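Local coordinates for MMACHC-like protein (Caenorhabditis elegans, PDB 5UJC) that binds cobalamin in vitamin B12 trafficking and probably catalyses the flavin-dependent reductive removal of the cyanide ligand of cyanocobalamin, at residues I32-E37 with F200-P205; M134-H139 with A144-P149. All coordinates share one frame; numbering follows the deposited sequence.

Contact 1. Residues I32-E37 with F200-P205; sequences IGSYNE and FCEKEP
S34, in the first turn of helix 32-39, meets the carboxylate of E202 from the loop that follows strand 185-196. This joins the strand-to-helix turn after the outermost strand 25-31 to that loop, at the rim of the four-stranded antiparallel sheet of an MMACHC fold related to the FMN-dependent nitroreductases. The tight part is small: S34 OG donates a hydrogen bond to E202 OE2 at 2.8 Å, coming from above the carboxylate plane, 36° out of it, while S34 CB stands 3.4 Å from E202 OE2. In S34 the hydroxyl lies beside its own backbone N and opposite the carbonyl carbon (chi1 -61°), which directs it at the loop. E202 reaches the helix through a bend at its second torsion (chi2 96°). The same OE2 also accepts the backbone N of K31, so two donors grip one oxygen at the helix start, where the positive end of the helix dipole would probably favour the negative charge. An alanine at E202 would remove that shared acceptor and is likely to leave both S34 OG and K31 N without this mate. Around the bond the packing is loose: the backbones stay well apart, with S34 CA 8.7 Å from E202 CA, the segments bury just 72 Å² together, and K203 and E204 lie exposed to solvent. Y35, by contrast, carries its ring away from the loop to pack on T136 and C137 of helix 134-140. On the carboxylate, the second oxygen stands farther off, E202 OE1 being 3.2 Å from S34 OG.

Contact 2. Residues M134-H139 with A144-P149; sequences MQTCGH and AFYYQP
The backbone N of Y146 donates a nearly straight hydrogen bond to H139 ND1 (3.0 Å, 173° at the hydrogen), arriving at the ring edge, close to its plane. Having CG anti to the backbone N (chi1 -166°) carries the H139 imidazole across to the strand. A second bond runs from A144 N to G138 O at 3.2 Å, and water 1 donates to both Q135 O and A144 O. These links tie the end of helix 134-140, across a short turn, to strand 145-147, which pairs antiparallel with strand 174-176; the helix-turn-strand unit forms part of the cobalamin pocket. The rings follow. H139 points an edge at the face of F145, with planes at 76° and H139 CE1 3.8 Å from F145 CE2, over the ring centre. Y146 is sandwiched: Q135 CB makes a CH-pi contact 3.5 Å from the ring centroid on one face, and Q148 CG covers the opposite one. Farther out, Y146 OH and Q135 NE2 each hydrogen-bond to the bound methylcobalamin, NE2 also reaching G173 O, while T136 OG1 lies 4.0 Å from Y146 CE2.

Overall arrangement
Contact 1 is a surface tether resting on a single side-chain hydrogen bond between segments far apart in sequence, whereas contact 2 is buried and joins near neighbours through one backbone bond, one backbone-to-imidazole bond, a bridging water and an edge-to-face aromatic pair beside methylcobalamin. In sequence, 134-139 and 144-149 fall between 32-37 and 200-205; in space, the two centres are 12 Å apart and the contacts touch. P205 CD packs 3.4 Å from H139 O, and Y35 CD1 lies 3.6 Å from C137 SG, so helix 134-140 meets both segments of contact 1. Charge and hydroxyl thus serve at the rim, aromatic and CH-pi packing at the pocket wall.

Contact 1. Residues I32-E37 with F200-P205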
loop_
_atom_site.group_PDB
_atom_site.type_symbol
_atom_site.label_atom_id
_atom_site.label_comp_id
_atom_site.label_asym_id
_atom_site.label_seq_id
_atom_site.Cartn_x
_atom_site.Cartn_y
_atom_site.Cartn_z
ATOM N N ILE A 32 -11.941 9.992 -8.881
ATOM C CA ILE A 32 -11.993 10.638 -7.587
ATOM C C ILE A 32 -13.426 10.608 -7.022
ATOM O O ILE A 32 -13.612 10.429 -5.822
ATOM C CB ILE A 32 -11.465 12.100 -7.651
ATOM C CG1 ILE A 32 -9.950 12.126 -7.910
ATOM C CG2 ILE A 32 -11.805 12.864 -6.371
ATOM C CD1 ILE A 32 -9.111 11.490 -6.821
ATOM N N GLY A 33 -14.434 10.751 -7.889
ATOM C CA GLY A 33 -15.830 10.711 -7.429
ATOM C C GLY A 33 -16.189 9.412 -6.704
ATOM O O GLY A 33 -17.004 9.411 -5.759
ATOM N N SER A 34 -15.593 8.304 -7.133
ATOM C CA SER A 34 -15.846 7.019 -6.483
ATOM C C SER A 34 -15.302 7.015 -5.070
ATOM O O SER A 34 -15.938 6.507 -4.154
ATOM C CB SER A 34 -15.232 5.892 -7.276
ATOM O OG SER A 34 -15.801 5.823 -8.576
ATOM N N TYR A 35 -14.133 7.603 -4.889
ATOM C CA TYR A 35 -13.566 7.749 -3.563
ATOM C C TYR A 35 -14.422 8.677 -2.681
ATOM O O TYR A 35 -14.739 8.346 -1.532
ATOM C CB TYR A 35 -12.133 8.291 -3.661
ATOM C CG TYR A 35 -11.477 8.543 -2.322
ATOM C CD1 TYR A 35 -10.800 7.531 -1.651
ATOM C CD2 TYR A 35 -11.537 9.805 -1.721
ATOM C CE1 TYR A 35 -10.202 7.757 -0.445
ATOM C CE2 TYR A 35 -10.912 10.052 -0.525
ATOM C CZ TYR A 35 -10.254 9.023 0.123
ATOM O OH TYR A 35 -9.625 9.235 1.338
ATOM N N ASN A 36 -14.785 9.823 -3.216
ATOM C CA ASN A 36 -15.560 10.790 -2.442
ATOM C C ASN A 36 -16.925 10.249 -2.044
ATOM O O ASN A 36 -17.417 10.548 -0.959
ATOM C CB ASN A 36 -15.695 12.093 -3.200
ATOM C CG ASN A 36 -14.416 12.914 -3.188
ATOM O OD1 ASN A 36 -13.511 12.667 -2.385
ATOM N ND2 ASN A 36 -14.358 13.926 -4.047
ATOM N N GLU A 37 -17.551 9.473 -2.937
ATOM C CA GLU A 37 -18.833 8.815 -2.612
ATOM C C GLU A 37 -18.666 7.854 -1.422
ATOM O O GLU A 37 -19.527 7.786 -0.541
ATOM C CB GLU A 37 -19.400 8.069 -3.853
ATOM C CG GLU A 37 -20.681 7.258 -3.599
ATOM C CD GLU A 37 -21.074 6.360 -4.780
ATOM O OE1 GLU A 37 -20.183 5.975 -5.593
ATOM O OE2 GLU A 37 -22.274 6.021 -4.885
ATOM N N PHE A 200 -15.282 5.738 -17.457
ATOM C CA PHE A 200 -14.588 4.611 -16.868
ATOM C C PHE A 200 -15.411 3.982 -15.741
ATOM O O PHE A 200 -15.967 4.687 -14.881
ATOM C CB PHE A 200 -13.238 5.042 -16.336
ATOM C CG PHE A 200 -12.418 3.906 -15.766
ATOM C CD1 PHE A 200 -11.955 2.886 -16.585
ATOM C CD2 PHE A 200 -12.139 3.841 -14.399
ATOM C CE1 PHE A 200 -11.203 1.846 -16.073
ATOM C CE2 PHE A 200 -11.365 2.809 -13.889
ATOM C CZ PHE A 200 -10.904 1.808 -14.727
ATOM N N CYS A 201 -15.454 2.659 -15.731
ATOM C CA CYS A 201 -16.132 1.899 -14.669
ATOM C C CYS A 201 -15.142 1.008 -13.984
ATOM O O CYS A 201 -14.605 0.088 -14.593
ATOM C CB CYS A 201 -17.260 1.040 -15.266
ATOM S SG CYS A 201 -18.606 1.982 -16.007
ATOM N N GLU A 202 -14.882 1.289 -12.711
ATOM C CA GLU A 202 -13.969 0.472 -11.911
ATOM C C GLU A 202 -14.490 -0.957 -11.787
ATOM O O GLU A 202 -15.666 -1.166 -11.600
ATOM C CB GLU A 202 -13.813 1.066 -10.508
ATOM C CG GLU A 202 -13.190 2.457 -10.468
ATOM C CD GLU A 202 -14.198 3.581 -10.409
ATOM O OE1 GLU A 202 -15.420 3.342 -10.628
ATOM O OE2 GLU A 202 -13.777 4.712 -10.152
ATOM N N LYS A 203 -13.596 -1.931 -11.790
ATOM C CA LYS A 203 -14.019 -3.287 -11.447
ATOM C C LYS A 203 -14.345 -3.381 -9.957
ATOM O O LYS A 203 -13.866 -2.578 -9.148
ATOM C CB LYS A 203 -12.988 -4.336 -11.875
ATOM C CG LYS A 203 -11.778 -4.458 -10.992
ATOM C CD LYS A 203 -10.899 -5.634 -11.439
ATOM C CE LYS A 203 -10.254 -5.398 -12.799
ATOM N NZ LYS A 203 -9.501 -4.114 -12.855
ATOM N N GLU A 204 -15.232 -4.305 -9.623
ATOM C CA GLU A 204 -15.573 -4.568 -8.254
ATOM C C GLU A 204 -14.462 -5.405 -7.619
ATOM O O GLU A 204 -13.907 -6.292 -8.262
ATOM C CB GLU A 204 -16.916 -5.310 -8.180
ATOM C CG GLU A 204 -18.099 -4.450 -8.592
ATOM C CD GLU A 204 -19.014 -4.136 -7.431
ATOM O OE1 GLU A 204 -18.561 -3.451 -6.480
ATOM O OE2 GLU A 204 -20.180 -4.589 -7.459
ATOM N N PRO A 205 -14.160 -5.156 -6.336
ATOM C CA PRO A 205 -13.169 -5.991 -5.666
ATOM C C PRO A 205 -13.655 -7.418 -5.449
ATOM O O PRO A 205 -14.831 -7.637 -5.173
ATOM C CB PRO A 205 -12.954 -5.270 -4.338
ATOM C CG PRO A 205 -14.259 -4.583 -4.083
ATOM C CD PRO A 205 -14.773 -4.177 -5.422
#

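Contact 2. Residues M134-H139 with A144-P149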
loop_
_atom_site.group_PDB
_atom_site.type_symbol
_atom_site.label_atom_id
_atom_site.label_comp_id
_atom_site.label_asym_id
_atom_site.label_seq_id
_atom_site.Cartn_x
_atom_site.Cartn_y
_atom_site.Cartn_z
ATOM N N MET A 134 -6.215 4.733 1.984
ATOM C CA MET A 134 -5.788 3.777 0.963
ATOM C C MET A 134 -6.661 2.546 0.830
ATOM O O MET A 134 -6.870 2.039 -0.276
ATOM C CB MET A 134 -4.355 3.338 1.242
ATOM C CG MET A 134 -3.355 4.398 1.022
ATOM S SD MET A 134 -3.303 4.917 -0.689
ATOM C CE MET A 134 -1.913 6.017 -0.659
ATOM N N GLN A 135 -7.194 2.061 1.947
ATOM C CA GLN A 135 -8.065 0.875 1.879
ATOM C C GLN A 135 -9.362 1.193 1.160
ATOM O O GLN A 135 -9.891 0.371 0.409
ATOM C CB GLN A 135 -8.326 0.302 3.273
ATOM C CG GLN A 135 -7.041 -0.167 3.940
ATOM C CD GLN A 135 -7.152 -0.199 5.432
ATOM O OE1 GLN A 135 -7.505 0.806 6.063
ATOM N NE2 GLN A 135 -6.874 -1.360 6.025
ATOM N N THR A 136 -9.848 2.417 1.330
ATOM C CA THR A 136 -11.027 2.859 0.581
ATOM C C THR A 136 -10.697 2.967 -0.920
ATOM O O THR A 136 -11.457 2.476 -1.754
ATOM C CB THR A 136 -11.567 4.179 1.134
ATOM O OG1 THR A 136 -12.067 3.964 2.465
ATOM C CG2 THR A 136 -12.690 4.722 0.282
ATOM N N CYS A 137 -9.535 3.553 -1.255
ATOM C CA CYS A 137 -9.111 3.578 -2.655
ATOM C C CYS A 137 -9.050 2.162 -3.234
ATOM O O CYS A 137 -9.472 1.925 -4.341
ATOM C CB CYS A 137 -7.732 4.235 -2.833
ATOM S SG CYS A 137 -7.677 5.977 -2.449
ATOM N N GLY A 138 -8.459 1.242 -2.486
ATOM C CA GLY A 138 -8.301 -0.116 -2.971
ATOM C C GLY A 138 -9.612 -0.795 -3.264
ATOM O O GLY A 138 -9.732 -1.585 -4.238
ATOM N N HIS A 139 -10.608 -0.509 -2.439
ATOM C CA HIS A 139 -11.919 -1.122 -2.625
ATOM C C HIS A 139 -12.647 -0.515 -3.849
ATOM O O HIS A 139 -13.128 -1.247 -4.732
ATOM C CB HIS A 139 -12.747 -0.944 -1.358
ATOM C CG HIS A 139 -13.977 -1.797 -1.307
ATOM N ND1 HIS A 139 -13.989 -3.040 -0.725
ATOM C CD2 HIS A 139 -15.226 -1.588 -1.778
ATOM C CE1 HIS A 139 -15.199 -3.558 -0.819
ATOM N NE2 HIS A 139 -15.969 -2.695 -1.458
ATOM N N ALA A 144 -8.535 -4.548 -3.980
ATOM C CA ALA A 144 -8.550 -5.381 -2.783
ATOM C C ALA A 144 -9.825 -5.084 -2.040
ATOM O O ALA A 144 -10.223 -3.934 -1.938
ATOM C CB ALA A 144 -7.333 -5.075 -1.919
ATOM N N PHE A 145 -10.457 -6.132 -1.509
ATOM C CA PHE A 145 -11.713 -5.998 -0.766
ATOM C C PHE A 145 -11.389 -5.516 0.647
ATOM O O PHE A 145 -10.546 -6.092 1.343
ATOM C CB PHE A 145 -12.434 -7.325 -0.725
ATOM C CG PHE A 145 -13.883 -7.207 -0.372
ATOM C CD1 PHE A 145 -14.280 -6.950 0.934
ATOM C CD2 PHE A 145 -14.850 -7.342 -1.338
ATOM C CE1 PHE A 145 -15.620 -6.821 1.247
ATOM C CE2 PHE A 145 -16.185 -7.196 -1.037
ATOM C CZ PHE A 145 -16.569 -6.941 0.267
ATOM N N TYR A 146 -12.037 -4.444 1.048
ATOM C CA TYR A 146 -11.797 -3.822 2.337
ATOM C C TYR A 146 -12.843 -4.326 3.355
ATOM O O TYR A 146 -14.040 -3.987 3.253
ATOM C CB TYR A 146 -11.867 -2.292 2.192
ATOM C CG TYR A 146 -11.635 -1.479 3.454
ATOM C CD1 TYR A 146 -10.830 -1.953 4.501
ATOM C CD2 TYR A 146 -12.133 -0.194 3.548
ATOM C CE1 TYR A 146 -10.571 -1.171 5.613
ATOM C CE2 TYR A 146 -11.900 0.590 4.668
ATOM C CZ TYR A 146 -11.117 0.090 5.707
ATOM O OH TYR A 146 -10.849 0.859 6.840
ATOM N N TYR A 147 -12.362 -5.076 4.349
ATOM C CA TYR A 147 -13.186 -5.622 5.406
ATOM C C TYR A 147 -13.196 -4.661 6.590
ATOM O O TYR A 147 -12.166 -4.481 7.286
ATOM C CB TYR A 147 -12.675 -7.017 5.812
ATOM C CG TYR A 147 -12.865 -8.007 4.722
ATOM C CD1 TYR A 147 -14.089 -8.605 4.514
ATOM C CD2 TYR A 147 -11.835 -8.314 3.844
ATOM C CE1 TYR A 147 -14.306 -9.419 3.439
ATOM C CE2 TYR A 147 -12.034 -9.167 2.767
ATOM C CZ TYR A 147 -13.281 -9.687 2.547
ATOM O OH TYR A 147 -13.511 -10.507 1.459
ATOM N N GLN A 148 -14.358 -4.030 6.816
ATOM C CA GLN A 148 -14.465 -2.973 7.797
ATOM C C GLN A 148 -15.227 -3.482 9.023
ATOM O O GLN A 148 -16.282 -4.075 8.870
ATOM C CB GLN A 148 -15.225 -1.800 7.192
ATOM C CG GLN A 148 -14.564 -1.238 5.944
ATOM C CD GLN A 148 -15.098 0.125 5.570
ATOM O OE1 GLN A 148 -15.042 1.068 6.362
ATOM N NE2 GLN A 148 -15.611 0.241 4.374
ATOM N N PRO A 149 -14.721 -3.199 10.254
ATOM C CA PRO A 149 -15.410 -3.717 11.429
ATOM C C PRO A 149 -16.883 -3.303 11.508
ATOM O O PRO A 149 -17.730 -4.106 11.946
ATOM C CB PRO A 149 -14.619 -3.118 12.590
ATOM C CG PRO A 149 -13.236 -2.953 12.050
ATOM C CD PRO A 149 -13.403 -2.620 10.601
HETATM O O HOH W 1 -8.910 -2.136 -0.225
#